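Glycosylation Associate Protein 2 (Streptococcus agalactiae serotype V, PDB 6OYC) probably takes part, with its partners Gap1 and Gap3, in the glycosylation and accessory Sec export of a streptococcal surface glycoprotein. Local coordinates at residues Ser61-Ser75 with Glu85-Thr98. Sequence-based numbering, arbitrary orientation.
Sequences SALLLTEQTYGPELS and EVFYPKDKHATGIT
E85 O accepts a nearly straight bond from L63 N (2.8 Å, 170°), starting a parallel pairing of strands 62-65 and 86-89; a water links S61 O to E85 OE2, weakly at the carboxylate. V86 CG1 meets L65 CD1 at 3.7 Å. F87 is bonded to the residues before and after its partner L64, its N giving to L63 O and its O receiving L65 N. With CG anti to its carbonyl carbon, its ring reaches A62 CB through CE1, while L64 CD1 packs on its CB. Y88 CG lies anti to the backbone N (chi1 180°), sending the ring past L65 CB so that its hydroxyl donates to a lone pair of Q68 O in the carbonyl plane (2.6 Å). After the type I turn P89-K92, the K92 and Q68 side chains cross at about a right angle, CD against CB. I97 CD1 abuts G71 O and P72 CA, and T98 OG1 accepts Y70 N (3.0 Å, 171°) beside L74 CD2. No regular helix links 65 to 86, whereas strand 86-89 leads through helix 96-104 to strand 108-110; the all-parallel five-stranded sheet, order 2-1-3-4-5, is consistent with a Rossmann-like alpha/beta fold.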
# COMPACT_ATOMS: atom_id res chain seq x y z
N SER B 61 2.98 14.69 -16.46
CA SER B 61 2.93 13.95 -15.21
C SER B 61 2.34 14.74 -14.05
O SER B 61 1.97 14.14 -13.03
CB SER B 61 4.34 13.46 -14.85
OG SER B 61 4.70 12.38 -15.67
N ALA B 62 2.23 16.06 -14.18
CA ALA B 62 1.60 16.83 -13.12
C ALA B 62 1.03 18.12 -13.69
O ALA B 62 1.53 18.67 -14.68
CB ALA B 62 2.58 17.15 -11.98
N LEU B 63 -0.03 18.59 -13.04
CA LEU B 63 -0.61 19.90 -13.29
C LEU B 63 -0.32 20.76 -12.06
O LEU B 63 -0.77 20.44 -10.96
CB LEU B 63 -2.11 19.80 -13.54
CG LEU B 63 -2.89 21.13 -13.61
CD1 LEU B 63 -2.35 21.97 -14.75
CD2 LEU B 63 -4.42 20.89 -13.76
N LEU B 64 0.44 21.83 -12.25
CA LEU B 64 0.84 22.68 -11.14
C LEU B 64 0.03 23.97 -11.20
O LEU B 64 0.17 24.76 -12.13
CB LEU B 64 2.34 22.97 -11.17
CG LEU B 64 2.75 23.97 -10.08
CD1 LEU B 64 2.35 23.47 -8.69
CD2 LEU B 64 4.23 24.28 -10.16
N LEU B 65 -0.79 24.18 -10.19
CA LEU B 65 -1.67 25.34 -10.13
C LEU B 65 -1.10 26.31 -9.10
O LEU B 65 -1.05 26.00 -7.91
CB LEU B 65 -3.10 24.91 -9.78
CG LEU B 65 -3.76 23.96 -10.78
CD1 LEU B 65 -5.18 23.53 -10.33
CD2 LEU B 65 -3.81 24.58 -12.17
N THR B 66 -0.64 27.47 -9.56
CA THR B 66 0.04 28.38 -8.64
C THR B 66 -0.82 29.55 -8.18
O THR B 66 -0.34 30.34 -7.37
CB THR B 66 1.33 28.92 -9.27
OG1 THR B 66 1.03 29.58 -10.51
CG2 THR B 66 2.34 27.77 -9.52
N GLU B 67 -2.07 29.68 -8.65
CA GLU B 67 -2.93 30.80 -8.27
C GLU B 67 -4.05 30.33 -7.34
O GLU B 67 -4.41 29.15 -7.29
CB GLU B 67 -3.56 31.47 -9.50
CG GLU B 67 -2.59 31.76 -10.62
CD GLU B 67 -1.43 32.61 -10.16
OE1 GLU B 67 -1.68 33.66 -9.52
OE2 GLU B 67 -0.27 32.23 -10.43
N GLN B 68 -4.62 31.29 -6.61
CA GLN B 68 -5.69 30.93 -5.69
C GLN B 68 -6.97 30.54 -6.43
O GLN B 68 -7.62 29.55 -6.08
CB GLN B 68 -5.98 32.06 -4.72
CG GLN B 68 -7.24 31.79 -3.94
CD GLN B 68 -7.25 32.45 -2.59
OE1 GLN B 68 -7.38 31.79 -1.56
NE2 GLN B 68 -7.14 33.77 -2.58
N THR B 69 -7.33 31.31 -7.45
CA THR B 69 -8.61 31.17 -8.11
C THR B 69 -8.42 31.18 -9.62
O THR B 69 -7.67 31.99 -10.16
CB THR B 69 -9.55 32.32 -7.69
OG1 THR B 69 -9.63 32.35 -6.25
CG2 THR B 69 -10.94 32.14 -8.31
N TYR B 70 -9.11 30.27 -10.31
CA TYR B 70 -9.11 30.28 -11.77
C TYR B 70 -10.53 30.53 -12.27
O TYR B 70 -11.51 30.30 -11.56
CB TYR B 70 -8.59 28.96 -12.35
CG TYR B 70 -7.14 28.72 -12.01
CD1 TYR B 70 -6.77 28.35 -10.73
CD2 TYR B 70 -6.15 28.88 -12.96
CE1 TYR B 70 -5.46 28.14 -10.40
CE2 TYR B 70 -4.82 28.68 -12.65
CZ TYR B 70 -4.49 28.31 -11.36
OH TYR B 70 -3.19 28.11 -11.01
N GLY B 71 -10.62 31.01 -13.51
CA GLY B 71 -11.88 31.11 -14.17
C GLY B 71 -12.45 29.75 -14.52
O GLY B 71 -11.84 28.71 -14.25
N PRO B 72 -13.63 29.75 -15.14
CA PRO B 72 -14.31 28.47 -15.42
C PRO B 72 -13.53 27.55 -16.35
O PRO B 72 -13.79 26.35 -16.35
CB PRO B 72 -15.65 28.89 -16.05
CG PRO B 72 -15.74 30.40 -15.87
CD PRO B 72 -14.37 30.93 -15.64
N GLU B 73 -12.61 28.08 -17.15
CA GLU B 73 -11.89 27.23 -18.10
C GLU B 73 -11.04 26.14 -17.43
O GLU B 73 -10.79 25.10 -18.06
CB GLU B 73 -11.01 28.08 -19.00
CG GLU B 73 -11.81 29.09 -19.81
CD GLU B 73 -11.96 30.44 -19.11
OE1 GLU B 73 -12.33 31.41 -19.80
OE2 GLU B 73 -11.70 30.52 -17.88
N LEU B 74 -10.62 26.33 -16.17
CA LEU B 74 -9.85 25.30 -15.47
C LEU B 74 -10.50 23.93 -15.58
O LEU B 74 -9.80 22.91 -15.71
CB LEU B 74 -9.66 25.69 -13.99
CG LEU B 74 -8.98 24.70 -13.05
CD1 LEU B 74 -7.48 24.63 -13.31
CD2 LEU B 74 -9.25 25.07 -11.59
N SER B 75 -11.83 23.88 -15.57
CA SER B 75 -12.52 22.60 -15.66
C SER B 75 -12.18 21.84 -16.94
O SER B 75 -12.20 20.60 -16.95
CB SER B 75 -14.03 22.82 -15.59
OG SER B 75 -14.40 23.36 -14.34
N GLU B 85 -2.53 13.96 -9.42
CA GLU B 85 -1.59 14.60 -10.34
C GLU B 85 -1.69 16.11 -10.31
O GLU B 85 -0.97 16.78 -11.05
CB GLU B 85 -1.80 14.10 -11.77
CG GLU B 85 -1.38 12.65 -11.97
CD GLU B 85 -1.43 12.20 -13.43
OE1 GLU B 85 -1.94 12.96 -14.29
OE2 GLU B 85 -0.97 11.06 -13.70
N VAL B 86 -2.56 16.67 -9.49
CA VAL B 86 -2.81 18.10 -9.47
C VAL B 86 -2.23 18.67 -8.18
O VAL B 86 -2.34 18.05 -7.11
CB VAL B 86 -4.31 18.41 -9.61
CG1 VAL B 86 -4.58 19.92 -9.57
CG2 VAL B 86 -4.82 17.80 -10.91
N PHE B 87 -1.61 19.85 -8.29
CA PHE B 87 -0.92 20.44 -7.15
C PHE B 87 -1.33 21.89 -6.97
O PHE B 87 -1.45 22.64 -7.95
CB PHE B 87 0.60 20.30 -7.34
CG PHE B 87 1.05 18.88 -7.31
CD1 PHE B 87 0.94 18.08 -8.44
CD2 PHE B 87 1.54 18.33 -6.13
CE1 PHE B 87 1.33 16.74 -8.41
CE2 PHE B 87 1.94 17.00 -6.09
CZ PHE B 87 1.83 16.20 -7.24
N TYR B 88 -1.50 22.29 -5.71
CA TYR B 88 -2.15 23.55 -5.39
C TYR B 88 -1.62 24.01 -4.04
O TYR B 88 -1.36 23.16 -3.18
CB TYR B 88 -3.67 23.36 -5.36
CG TYR B 88 -4.50 24.59 -5.04
CD1 TYR B 88 -4.94 25.44 -6.05
CD2 TYR B 88 -4.88 24.88 -3.73
CE1 TYR B 88 -5.70 26.57 -5.77
CE2 TYR B 88 -5.65 26.01 -3.43
CZ TYR B 88 -6.06 26.84 -4.46
OH TYR B 88 -6.82 27.96 -4.20
N PRO B 89 -1.42 25.31 -3.83
CA PRO B 89 -0.74 25.75 -2.60
C PRO B 89 -1.53 25.37 -1.36
O PRO B 89 -2.76 25.49 -1.32
CB PRO B 89 -0.65 27.27 -2.78
CG PRO B 89 -0.77 27.48 -4.24
CD PRO B 89 -1.73 26.44 -4.71
N LYS B 90 -0.80 24.88 -0.36
CA LYS B 90 -1.42 24.55 0.92
C LYS B 90 -2.00 25.81 1.57
O LYS B 90 -3.03 25.75 2.24
CB LYS B 90 -0.40 23.86 1.84
CG LYS B 90 -0.88 23.70 3.29
CD LYS B 90 -0.01 22.73 4.11
CE LYS B 90 -0.68 21.36 4.29
NZ LYS B 90 -1.90 21.39 5.15
N ASP B 91 -1.36 26.96 1.36
CA ASP B 91 -1.71 28.21 2.03
C ASP B 91 -2.82 28.99 1.34
O ASP B 91 -3.08 30.13 1.73
CB ASP B 91 -0.46 29.10 2.17
CG ASP B 91 -0.01 29.72 0.83
OD1 ASP B 91 -0.57 29.39 -0.24
OD2 ASP B 91 0.94 30.56 0.83
N LYS B 92 -3.46 28.43 0.33
CA LYS B 92 -4.53 29.11 -0.39
C LYS B 92 -5.86 28.44 -0.09
O LYS B 92 -5.94 27.22 0.06
CB LYS B 92 -4.26 29.11 -1.89
CG LYS B 92 -3.10 29.98 -2.33
CD LYS B 92 -3.33 31.45 -1.95
CE LYS B 92 -2.10 32.31 -2.27
NZ LYS B 92 -2.11 33.65 -1.61
N HIS B 93 -6.91 29.25 0.02
CA HIS B 93 -8.27 28.76 0.23
C HIS B 93 -9.03 28.77 -1.08
O HIS B 93 -9.27 29.84 -1.66
CB HIS B 93 -9.02 29.57 1.28
CG HIS B 93 -10.37 29.00 1.59
ND1 HIS B 93 -10.55 27.91 2.43
CD2 HIS B 93 -11.61 29.32 1.13
CE1 HIS B 93 -11.83 27.61 2.49
NE2 HIS B 93 -12.50 28.45 1.71
N ALA B 94 -9.42 27.60 -1.55
CA ALA B 94 -10.07 27.45 -2.84
C ALA B 94 -11.59 27.50 -2.69
O ALA B 94 -12.15 26.95 -1.73
CB ALA B 94 -9.67 26.13 -3.50
N THR B 95 -12.25 28.15 -3.65
CA THR B 95 -13.70 28.21 -3.69
C THR B 95 -14.17 27.98 -5.13
O THR B 95 -13.37 27.80 -6.05
CB THR B 95 -14.24 29.54 -3.17
OG1 THR B 95 -13.87 30.57 -4.09
CG2 THR B 95 -13.66 29.89 -1.81
N GLY B 96 -15.49 27.99 -5.31
CA GLY B 96 -16.10 27.92 -6.63
C GLY B 96 -15.70 26.66 -7.39
O GLY B 96 -15.49 25.59 -6.82
N ILE B 97 -15.59 26.81 -8.71
CA ILE B 97 -15.25 25.67 -9.54
C ILE B 97 -13.79 25.27 -9.38
O ILE B 97 -13.44 24.12 -9.66
CB ILE B 97 -15.56 25.97 -11.02
CG1 ILE B 97 -14.88 27.28 -11.43
CG2 ILE B 97 -17.07 26.02 -11.24
CD1 ILE B 97 -13.57 27.09 -12.13
N THR B 98 -12.94 26.21 -8.95
CA THR B 98 -11.57 25.85 -8.61
C THR B 98 -11.56 24.76 -7.56
O THR B 98 -10.94 23.70 -7.75
CB THR B 98 -10.80 27.08 -8.11
OG1 THR B 98 -10.72 28.07 -9.15
CG2 THR B 98 -9.39 26.67 -7.67
O HOH W 1 1.70 11.58 -13.07
O HOH W 2 -10.58 29.45 -5.63
O HOH W 3 -14.41 22.22 -11.86